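Local coordinates for protein polyketide synthase (Synechococcus sp., PDB 4GOX) that carries a sulfotransferase domain that probably moves a sulfonate group from PAPS to a polyketide intermediate, activating it for conversion to an olefin, at residues Y51-L56 and R123-K128; H57-E62 and D111-L116; Q148-H153 and D229-D234. All coordinates share one frame; numbering follows the deposited sequence.

Contact 1: residues Y51-L56 and R123-K128; sequences YSPPEL and RLLIDK
The Tyr51 ring meets the Arg123 guanidinium edge-on: Tyr51 CD1 lies 3.2 Å above one face of that group, offset toward its rim, and the two planes are 59° apart, which is not a stack. Another stretch of the ring's edge takes Leu125 CD1, in plane and 3.8 Å from Tyr51 CD2. Tyr51 and Leu125 leave the backbone on the same face of the sheet; chi1 of -172° then lays the Tyr51 ring edge against Leu125 CD1. The backbones pair as parallel strands. Tyr51 N donates to Leu124 O (2.9 Å) and Ile126 N to Tyr51 O (2.8 Å). Beyond Ser52 the chains diverge and water takes over: one molecule links Pro53 O, Ile126 O and Lys128 N, while a second accepts from Leu56 N and donates to Asp127 OD2 (2.7 Å). Asp127 OD1 is held by Tyr113 and Tyr132. Leu56 CD1 packs on Leu125 CD1 at 4.2 Å. At the far end the Lys128 chain, bent at chi2 and chi3, brings NZ to Glu55 OE1 in a salt bridge of 2.7 Å. Lys128 NZ also donates to Thr38 OG1, at the start of helix 37-45, in a position consistent with the 5'-phosphosulfate-binding loop of sulfotransferases. Because the Lys128 side chain comes within about 4 Å of bound adenosine-3'-5'-diphosphate, the salt bridge is likely to hold the loop carrying Glu55 beside the nucleotide pocket.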
loop_
_atom_site.group_PDB
_atom_site.type_symbol
_atom_site.label_atom_id
_atom_site.label_comp_id
_atom_site.label_asym_id
_atom_site.label_seq_id
_atom_site.Cartn_x
_atom_site.Cartn_y
_atom_site.Cartn_z
ATOM N N TYR A 51 2.001 -12.570 3.658
ATOM C CA TYR A 51 2.298 -12.594 2.241
ATOM C C TYR A 51 2.116 -11.150 1.754
ATOM O O TYR A 51 0.988 -10.648 1.698
ATOM C CB TYR A 51 1.428 -13.603 1.468
ATOM C CG TYR A 51 1.923 -13.710 0.049
ATOM C CD1 TYR A 51 3.205 -14.180 -0.225
ATOM C CD2 TYR A 51 1.153 -13.255 -1.014
ATOM C CE1 TYR A 51 3.704 -14.201 -1.522
ATOM C CE2 TYR A 51 1.640 -13.277 -2.318
ATOM C CZ TYR A 51 2.913 -13.771 -2.567
ATOM O OH TYR A 51 3.431 -13.819 -3.837
ATOM N N SER A 52 3.246 -10.479 1.442
ATOM C CA SER A 52 3.315 -9.070 1.066
ATOM C C SER A 52 3.906 -8.889 -0.338
ATOM O O SER A 52 5.079 -8.519 -0.479
ATOM C CB SER A 52 4.124 -8.317 2.115
ATOM O OG SER A 52 3.906 -6.920 2.041
ATOM N N PRO A 53 3.121 -9.131 -1.405
ATOM C CA PRO A 53 3.693 -9.032 -2.754
ATOM C C PRO A 53 3.799 -7.609 -3.285
ATOM O O PRO A 53 3.246 -6.707 -2.660
ATOM C CB PRO A 53 2.692 -9.849 -3.598
ATOM C CG PRO A 53 1.386 -9.639 -2.911
ATOM C CD PRO A 53 1.705 -9.581 -1.449
ATOM N N PRO A 54 4.405 -7.387 -4.485
ATOM C CA PRO A 54 4.344 -6.043 -5.094
ATOM C C PRO A 54 2.887 -5.720 -5.487
ATOM O O PRO A 54 2.064 -6.631 -5.567
ATOM C CB PRO A 54 5.234 -6.168 -6.333
ATOM C CG PRO A 54 5.327 -7.609 -6.620
ATOM C CD PRO A 54 5.106 -8.355 -5.363
ATOM N N GLU A 55 2.563 -4.431 -5.667
ATOM C CA GLU A 55 1.217 -3.905 -5.957
ATOM C C GLU A 55 0.309 -4.769 -6.835
ATOM O O GLU A 55 0.534 -4.873 -8.046
ATOM C CB GLU A 55 1.298 -2.484 -6.533
ATOM C CG GLU A 55 1.459 -1.433 -5.451
ATOM C CD GLU A 55 2.222 -0.193 -5.855
ATOM O OE1 GLU A 55 3.167 0.173 -5.121
ATOM O OE2 GLU A 55 1.815 0.472 -6.835
ATOM N N LEU A 56 -0.709 -5.392 -6.200
ATOM C CA LEU A 56 -1.752 -6.183 -6.871
ATOM C C LEU A 56 -2.675 -5.299 -7.709
ATOM O O LEU A 56 -3.113 -5.712 -8.788
ATOM C CB LEU A 56 -2.564 -6.968 -5.818
ATOM C CG LEU A 56 -1.756 -7.985 -4.980
ATOM C CD1 LEU A 56 -2.548 -8.433 -3.763
ATOM C CD2 LEU A 56 -1.376 -9.233 -5.824
ATOM N N ARG A 123 -0.923 -17.791 5.607
ATOM C CA ARG A 123 -0.332 -16.451 5.618
ATOM C C ARG A 123 -1.344 -15.345 5.412
ATOM O O ARG A 123 -2.265 -15.488 4.612
ATOM C CB ARG A 123 0.824 -16.327 4.607
ATOM C CG ARG A 123 1.885 -17.410 4.765
ATOM C CD ARG A 123 3.102 -17.135 3.922
ATOM N NE ARG A 123 2.946 -17.589 2.543
ATOM C CZ ARG A 123 3.778 -17.264 1.562
ATOM N NH1 ARG A 123 4.825 -16.474 1.801
ATOM N NH2 ARG A 123 3.573 -17.717 0.333
ATOM N N LEU A 124 -1.152 -14.229 6.122
ATOM C CA LEU A 124 -2.017 -13.072 5.988
ATOM C C LEU A 124 -1.578 -12.250 4.791
ATOM O O LEU A 124 -0.482 -11.698 4.778
ATOM C CB LEU A 124 -2.032 -12.240 7.282
ATOM C CG LEU A 124 -2.777 -10.890 7.214
ATOM C CD1 LEU A 124 -4.275 -11.093 7.114
ATOM C CD2 LEU A 124 -2.426 -10.015 8.401
ATOM N N LEU A 125 -2.467 -12.142 3.796
ATOM C CA LEU A 125 -2.250 -11.388 2.583
ATOM C C LEU A 125 -2.297 -9.891 2.896
ATOM O O LEU A 125 -3.185 -9.411 3.601
ATOM C CB LEU A 125 -3.296 -11.774 1.522
ATOM C CG LEU A 125 -3.321 -10.946 0.215
ATOM C CD1 LEU A 125 -2.107 -11.261 -0.655
ATOM C CD2 LEU A 125 -4.609 -11.221 -0.582
ATOM N N ILE A 126 -1.295 -9.179 2.396
ATOM C CA ILE A 126 -1.152 -7.749 2.562
ATOM C C ILE A 126 -1.195 -7.138 1.170
ATOM O O ILE A 126 -0.331 -7.450 0.348
ATOM C CB ILE A 126 0.159 -7.331 3.296
ATOM C CG1 ILE A 126 0.541 -8.210 4.549
ATOM C CG2 ILE A 126 0.198 -5.809 3.562
ATOM C CD1 ILE A 126 -0.265 -8.078 5.840
ATOM N N ASP A 127 -2.174 -6.244 0.928
ATOM C CA ASP A 127 -2.279 -5.519 -0.328
ATOM C C ASP A 127 -1.762 -4.107 -0.067
ATOM O O ASP A 127 -2.451 -3.308 0.566
ATOM C CB ASP A 127 -3.739 -5.490 -0.860
ATOM C CG ASP A 127 -3.942 -4.751 -2.185
ATOM O OD1 ASP A 127 -5.023 -4.894 -2.774
ATOM O OD2 ASP A 127 -3.014 -3.992 -2.617
ATOM N N LYS A 128 -0.548 -3.793 -0.550
ATOM C CA LYS A 128 -0.010 -2.439 -0.383
ATOM C C LYS A 128 -0.431 -1.627 -1.591
ATOM O O LYS A 128 -0.309 -2.096 -2.732
ATOM C CB LYS A 128 1.543 -2.464 -0.304
ATOM C CG LYS A 128 2.171 -1.069 -0.088
ATOM C CD LYS A 128 2.559 -0.323 -1.385
ATOM C CE LYS A 128 3.940 -0.723 -1.885
ATOM N NZ LYS A 128 4.536 0.314 -2.778
HETATM O O HOH W 1 0.907 -6.075 -1.470
HETATM O O HOH W 2 -0.798 -5.285 -3.404
#

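Contact 2: residues H57-E62 and D111-L116; sequences HLLPFE and DIYAYL
Leu58 lies across one face of the Tyr113 ring. Its CD1 stands 4.1 Å from the ring centroid and 15° off the ring normal, a CH-pi contact, and Leu58 CB rests 3.7 Å from Tyr113 CZ, so the leucine follows the phenolic half of the ring. Both methyls of Leu58 also touch Ile112 CG2: the two side chains meet almost squarely, with Leu58 CD2 and Ile112 CG2 3.8 Å apart. Toward Leu116 the approach is different, the chains reaching for each other tip to tip, Leu58 CD1 to Leu116 CD1 at 4.0 Å. One leucine thus touches residues on successive turns of helix 109-119. In the Tyr113 side chain CG is anti to the carbonyl carbon (chi1 -80°), a setting that carries the ring out toward the loop, its hydroxyl beside Leu59, where Leu59 CB is 3.6 Å from Tyr113 OH. That loop makes a type I beta turn from Leu58 to Phe61, closed by Phe61 N donating to Leu58 O at 3.2 Å, and it leads from the edge strand 50-51 of the parallel sheet to helix 64-71. Tyr113 therefore fills the space between helix, turn and sheet, since its side chain also touches Ile26 and Phe28 of strand 26-30, and Phe146 meets its ring edge-to-face. A phenylalanine here would keep the ring against Leu58 but, lacking the hydroxyl, would probably leave Asp127 OD1 of strand 124-129 without one of its two tyrosine partners. Leu116 and Ile112 both touch Leu80, so helix 79-88 borders the same apolar cluster.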
loop_
_atom_site.group_PDB
_atom_site.type_symbol
_atom_site.label_atom_id
_atom_site.label_comp_id
_atom_site.label_asym_id
_atom_site.label_seq_id
_atom_site.Cartn_x
_atom_site.Cartn_y
_atom_site.Cartn_z
ATOM N N HIS A 57 -2.982 -4.064 -7.212
ATOM C CA HIS A 57 -3.863 -3.100 -7.887
ATOM C C HIS A 57 -5.205 -3.723 -8.299
ATOM O O HIS A 57 -5.544 -3.754 -9.480
ATOM C CB HIS A 57 -3.154 -2.353 -9.058
ATOM C CG HIS A 57 -3.756 -0.995 -9.314
ATOM N ND1 HIS A 57 -3.821 -0.027 -8.311
ATOM C CD2 HIS A 57 -4.386 -0.515 -10.416
ATOM C CE1 HIS A 57 -4.432 1.015 -8.854
ATOM N NE2 HIS A 57 -4.794 0.767 -10.117
ATOM N N LEU A 58 -5.925 -4.291 -7.317
ATOM C CA LEU A 58 -7.214 -4.984 -7.521
ATOM C C LEU A 58 -8.442 -4.177 -7.043
ATOM O O LEU A 58 -9.451 -4.125 -7.737
ATOM C CB LEU A 58 -7.185 -6.311 -6.746
ATOM C CG LEU A 58 -6.240 -7.413 -7.285
ATOM C CD1 LEU A 58 -6.081 -8.546 -6.253
ATOM C CD2 LEU A 58 -6.771 -7.955 -8.617
ATOM N N LEU A 59 -8.356 -3.566 -5.854
ATOM C CA LEU A 59 -9.460 -2.825 -5.225
ATOM C C LEU A 59 -10.230 -1.805 -6.088
ATOM O O LEU A 59 -11.454 -1.789 -5.954
ATOM C CB LEU A 59 -9.015 -2.265 -3.868
ATOM C CG LEU A 59 -10.099 -1.948 -2.824
ATOM C CD1 LEU A 59 -10.811 -3.227 -2.370
ATOM C CD2 LEU A 59 -9.472 -1.304 -1.606
ATOM N N PRO A 60 -9.609 -1.001 -7.015
ATOM C CA PRO A 60 -10.397 -0.021 -7.801
ATOM C C PRO A 60 -11.377 -0.581 -8.817
ATOM O O PRO A 60 -12.114 0.192 -9.431
ATOM C CB PRO A 60 -9.320 0.746 -8.577
ATOM C CG PRO A 60 -8.046 0.513 -7.855
ATOM C CD PRO A 60 -8.164 -0.843 -7.288
ATOM N N PHE A 61 -11.360 -1.898 -9.042
ATOM C CA PHE A 61 -12.135 -2.528 -10.121
ATOM C C PHE A 61 -13.149 -3.519 -9.631
ATOM O O PHE A 61 -12.963 -4.141 -8.595
ATOM C CB PHE A 61 -11.146 -3.236 -11.070
ATOM C CG PHE A 61 -9.967 -2.351 -11.421
ATOM C CD1 PHE A 61 -10.124 -1.266 -12.290
ATOM C CD2 PHE A 61 -8.725 -2.558 -10.838
ATOM C CE1 PHE A 61 -9.037 -0.438 -12.603
ATOM C CE2 PHE A 61 -7.649 -1.710 -11.125
ATOM C CZ PHE A 61 -7.814 -0.656 -12.013
ATOM N N GLU A 62 -14.213 -3.672 -10.387
ATOM C CA GLU A 62 -15.298 -4.590 -10.100
ATOM C C GLU A 62 -14.892 -6.023 -10.525
ATOM O O GLU A 62 -14.952 -6.956 -9.717
ATOM C CB GLU A 62 -16.564 -4.091 -10.843
ATOM C CG GLU A 62 -17.833 -4.824 -10.501
ATOM C CD GLU A 62 -18.226 -4.700 -9.051
ATOM O OE1 GLU A 62 -18.810 -3.659 -8.675
ATOM O OE2 GLU A 62 -17.953 -5.654 -8.290
ATOM N N ASP A 111 -13.384 -12.518 -6.074
ATOM C CA ASP A 111 -12.891 -13.870 -6.340
ATOM C C ASP A 111 -11.376 -13.935 -6.381
ATOM O O ASP A 111 -10.828 -14.917 -5.894
ATOM C CB ASP A 111 -13.511 -14.433 -7.634
ATOM C CG ASP A 111 -14.996 -14.725 -7.550
ATOM O OD1 ASP A 111 -15.595 -14.487 -6.476
ATOM O OD2 ASP A 111 -15.556 -15.214 -8.545
ATOM N N ILE A 112 -10.701 -12.887 -6.933
ATOM C CA ILE A 112 -9.239 -12.796 -6.996
ATOM C C ILE A 112 -8.649 -12.713 -5.575
ATOM O O ILE A 112 -7.677 -13.402 -5.282
ATOM C CB ILE A 112 -8.743 -11.663 -7.941
ATOM C CG1 ILE A 112 -9.426 -11.726 -9.320
ATOM C CG2 ILE A 112 -7.230 -11.650 -8.084
ATOM C CD1 ILE A 112 -9.180 -13.058 -10.178
ATOM N N TYR A 113 -9.272 -11.905 -4.684
ATOM C CA TYR A 113 -8.849 -11.807 -3.293
ATOM C C TYR A 113 -9.008 -13.153 -2.583
ATOM O O TYR A 113 -8.057 -13.591 -1.940
ATOM C CB TYR A 113 -9.591 -10.685 -2.547
ATOM C CG TYR A 113 -9.027 -9.300 -2.802
ATOM C CD1 TYR A 113 -9.779 -8.326 -3.461
ATOM C CD2 TYR A 113 -7.760 -8.948 -2.343
ATOM C CE1 TYR A 113 -9.283 -7.032 -3.649
ATOM C CE2 TYR A 113 -7.244 -7.666 -2.545
ATOM C CZ TYR A 113 -8.016 -6.705 -3.182
ATOM O OH TYR A 113 -7.489 -5.457 -3.403
ATOM N N ALA A 114 -10.181 -13.825 -2.718
ATOM C CA ALA A 114 -10.445 -15.135 -2.095
ATOM C C ALA A 114 -9.463 -16.200 -2.605
ATOM O O ALA A 114 -9.004 -17.043 -1.820
ATOM C CB ALA A 114 -11.880 -15.574 -2.341
ATOM N N TYR A 115 -9.090 -16.107 -3.900
ATOM C CA TYR A 115 -8.116 -16.981 -4.540
ATOM C C TYR A 115 -6.740 -16.775 -3.911
ATOM O O TYR A 115 -6.099 -17.749 -3.532
ATOM C CB TYR A 115 -8.029 -16.676 -6.042
ATOM C CG TYR A 115 -7.128 -17.617 -6.814
ATOM C CD1 TYR A 115 -7.594 -18.852 -7.263
ATOM C CD2 TYR A 115 -5.820 -17.254 -7.137
ATOM C CE1 TYR A 115 -6.774 -19.718 -7.986
ATOM C CE2 TYR A 115 -4.992 -18.108 -7.866
ATOM C CZ TYR A 115 -5.473 -19.341 -8.285
ATOM O OH TYR A 115 -4.679 -20.179 -9.024
ATOM N N LEU A 116 -6.269 -15.522 -3.837
ATOM C CA LEU A 116 -4.944 -15.239 -3.287
ATOM C C LEU A 116 -4.846 -15.621 -1.801
ATOM O O LEU A 116 -3.835 -16.183 -1.399
ATOM C CB LEU A 116 -4.498 -13.795 -3.558
ATOM C CG LEU A 116 -4.312 -13.373 -5.023
ATOM C CD1 LEU A 116 -4.175 -11.860 -5.132
ATOM C CD2 LEU A 116 -3.098 -14.026 -5.654
#

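Contact 3: residues Q148-H153 and D229-D234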
loop_
_atom_site.group_PDB
_atom_site.type_symbol
_atom_site.label_atom_id
_atom_site.label_comp_id
_atom_site.label_asym_id
_atom_site.label_seq_id
_atom_site.Cartn_x
_atom_site.Cartn_y
_atom_site.Cartn_z
ATOM N N GLN A 148 -13.455 -8.548 7.865
ATOM C CA GLN A 148 -12.319 -8.339 8.761
ATOM C C GLN A 148 -11.078 -7.696 8.136
ATOM O O GLN A 148 -9.968 -8.041 8.546
ATOM C CB GLN A 148 -11.941 -9.689 9.409
ATOM C CG GLN A 148 -12.864 -10.121 10.541
ATOM C CD GLN A 148 -12.404 -9.589 11.875
ATOM O OE1 GLN A 148 -11.661 -10.255 12.609
ATOM N NE2 GLN A 148 -12.839 -8.381 12.224
ATOM N N ALA A 149 -11.237 -6.733 7.193
ATOM C CA ALA A 149 -10.069 -6.038 6.624
ATOM C C ALA A 149 -9.397 -5.163 7.681
ATOM O O ALA A 149 -10.077 -4.496 8.459
ATOM C CB ALA A 149 -10.476 -5.182 5.435
ATOM N N LYS A 150 -8.070 -5.182 7.714
ATOM C CA LYS A 150 -7.273 -4.322 8.603
ATOM C C LYS A 150 -6.533 -3.319 7.750
ATOM O O LYS A 150 -6.043 -3.668 6.678
ATOM C CB LYS A 150 -6.285 -5.118 9.463
ATOM C CG LYS A 150 -6.951 -5.841 10.621
ATOM C CD LYS A 150 -5.882 -6.455 11.527
ATOM C CE LYS A 150 -6.468 -7.225 12.685
ATOM N NZ LYS A 150 -6.835 -8.603 12.281
ATOM N N TYR A 151 -6.451 -2.083 8.218
ATOM C CA TYR A 151 -5.791 -1.031 7.459
ATOM C C TYR A 151 -4.594 -0.437 8.187
ATOM O O TYR A 151 -4.747 0.128 9.272
ATOM C CB TYR A 151 -6.799 0.087 7.101
ATOM C CG TYR A 151 -8.059 -0.445 6.463
ATOM C CD1 TYR A 151 -8.069 -0.864 5.132
ATOM C CD2 TYR A 151 -9.221 -0.610 7.207
ATOM C CE1 TYR A 151 -9.216 -1.390 4.552
ATOM C CE2 TYR A 151 -10.379 -1.125 6.631
ATOM C CZ TYR A 151 -10.366 -1.531 5.311
ATOM O OH TYR A 151 -11.516 -2.016 4.757
ATOM N N ILE A 152 -3.416 -0.512 7.552
ATOM C CA ILE A 152 -2.194 0.132 8.039
ATOM C C ILE A 152 -2.093 1.454 7.255
ATOM O O ILE A 152 -1.919 1.437 6.040
ATOM C CB ILE A 152 -0.950 -0.759 7.812
ATOM C CG1 ILE A 152 -1.053 -2.069 8.624
ATOM C CG2 ILE A 152 0.340 0.025 8.182
ATOM C CD1 ILE A 152 -0.067 -3.145 8.162
ATOM N N HIS A 153 -2.290 2.584 7.940
ATOM C CA HIS A 153 -2.205 3.900 7.328
ATOM C C HIS A 153 -0.781 4.421 7.560
ATOM O O HIS A 153 -0.453 4.871 8.656
ATOM C CB HIS A 153 -3.249 4.846 7.957
ATOM C CG HIS A 153 -3.256 6.258 7.426
ATOM N ND1 HIS A 153 -4.086 7.226 7.976
ATOM C CD2 HIS A 153 -2.610 6.794 6.362
ATOM C CE1 HIS A 153 -3.868 8.321 7.269
ATOM N NE2 HIS A 153 -2.978 8.107 6.294
ATOM N N ASP A 229 1.765 -6.753 16.362
ATOM C CA ASP A 229 0.742 -6.853 17.403
ATOM C C ASP A 229 -0.628 -6.553 16.801
ATOM O O ASP A 229 -1.603 -7.241 17.118
ATOM C CB ASP A 229 1.045 -5.893 18.573
ATOM C CG ASP A 229 2.292 -6.223 19.394
ATOM O OD1 ASP A 229 2.756 -7.399 19.345
ATOM O OD2 ASP A 229 2.790 -5.320 20.100
ATOM N N PHE A 230 -0.684 -5.548 15.901
ATOM C CA PHE A 230 -1.902 -5.137 15.206
ATOM C C PHE A 230 -2.422 -6.242 14.277
ATOM O O PHE A 230 -3.614 -6.549 14.304
ATOM C CB PHE A 230 -1.662 -3.829 14.437
ATOM C CG PHE A 230 -2.812 -3.385 13.557
ATOM C CD1 PHE A 230 -3.986 -2.887 14.115
ATOM C CD2 PHE A 230 -2.693 -3.397 12.172
ATOM C CE1 PHE A 230 -5.043 -2.463 13.299
ATOM C CE2 PHE A 230 -3.749 -2.976 11.358
ATOM C CZ PHE A 230 -4.918 -2.520 11.925
ATOM N N LEU A 231 -1.515 -6.856 13.493
ATOM C CA LEU A 231 -1.833 -7.937 12.556
ATOM C C LEU A 231 -2.033 -9.311 13.225
ATOM O O LEU A 231 -2.524 -10.234 12.576
ATOM C CB LEU A 231 -0.750 -8.025 11.463
ATOM C CG LEU A 231 -0.550 -6.779 10.575
ATOM C CD1 LEU A 231 0.635 -6.964 9.646
ATOM C CD2 LEU A 231 -1.810 -6.432 9.793
ATOM N N GLY A 232 -1.647 -9.432 14.500
ATOM C CA GLY A 232 -1.777 -10.662 15.272
ATOM C C GLY A 232 -0.692 -11.691 15.026
ATOM O O GLY A 232 -0.927 -12.889 15.203
ATOM N N VAL A 233 0.504 -11.245 14.621
ATOM C CA VAL A 233 1.647 -12.143 14.406
ATOM C C VAL A 233 2.772 -11.805 15.400
ATOM O O VAL A 233 2.740 -10.743 16.026
ATOM C CB VAL A 233 2.142 -12.175 12.930
ATOM C CG1 VAL A 233 1.074 -12.762 12.006
ATOM C CG2 VAL A 233 2.581 -10.782 12.445
ATOM N N ASP A 234 3.747 -12.699 15.562
ATOM C CA ASP A 234 4.875 -12.416 16.437
ATOM C C ASP A 234 5.915 -11.666 15.624
ATOM O O ASP A 234 5.951 -11.820 14.403
ATOM C CB ASP A 234 5.482 -13.708 17.006
ATOM C CG ASP A 234 4.587 -14.441 17.981
ATOM O OD1 ASP A 234 3.796 -13.768 18.686
ATOM O OD2 ASP A 234 4.701 -15.682 18.072
#
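Phe230 and Lys150 are brought together by their first torsions: CG of Phe230 stands anti to the backbone N (chi1 174°), while CG of Lys150 lies anti to its carbonyl carbon (chi1 -76°). The two side chains run alongside each other, pointing opposite ways. Lys150 CD comes over one face of the Phe230 ring, 4.2 Å from its centroid and 18° off the normal, a CH-pi contact displaced toward the rim. Nearer the strand, Lys150 CB is 3.8 Å from Phe230 CE2. The aliphatic part of the lysine thus forms the apolar surface against the ring, and its far end passes close to the helix terminus, Lys150 CE lying 3.4 Å from Phe230 O. The turn at chi4 leaves Lys150 NZ 4.3 Å from Phe230 O, too far for a hydrogen bond, although its charge may still suit the negative end of the helix dipole. This is helix-on-sheet packing in the three-layered alpha/beta fold of the P-loop-like sulfotransferases: the last turn of helix 220-231 lies against strand 149-155, which runs between strands 26-30 and 208-212. Alternation along the strand puts Lys150 and Ile152 on the helix side, whereas Tyr151 turns to the other face, where its hydroxyl bonds Ser142 and Glu143. Ile152 CG1 lies 3.9 Å from Phe230 CE2, and Ile152 CD1 meets Leu231 CD2 at 4.1 Å, the last two side chains roughly perpendicular. Just beyond, Gly232 leaves helical geometry with a positive phi, and the chain turns away from the strand.

In the fold
From the N terminus, the chain passes through strand 26-30 before reaching 51-56, where contact 1 opens; it closes 67 residues later at 123-128, joining edge strand 50-51 to strand 124-129. Contact 2 is nested inside that loop, tying the turn after 51-56 to helix 109-119, which directly precedes strand 124-129. The two touch through Asp127 and Tyr113 and through Leu56 and Leu125 against Leu116. Contact 3 follows in series, its loop running from strand 149-155 through strand 208-212 to the end of helix 220-231. Contacts 1 and 3 reach the same sheet, and Leu231 packs on Leu124 and Ile126, whereas contacts 2 and 3 do not touch.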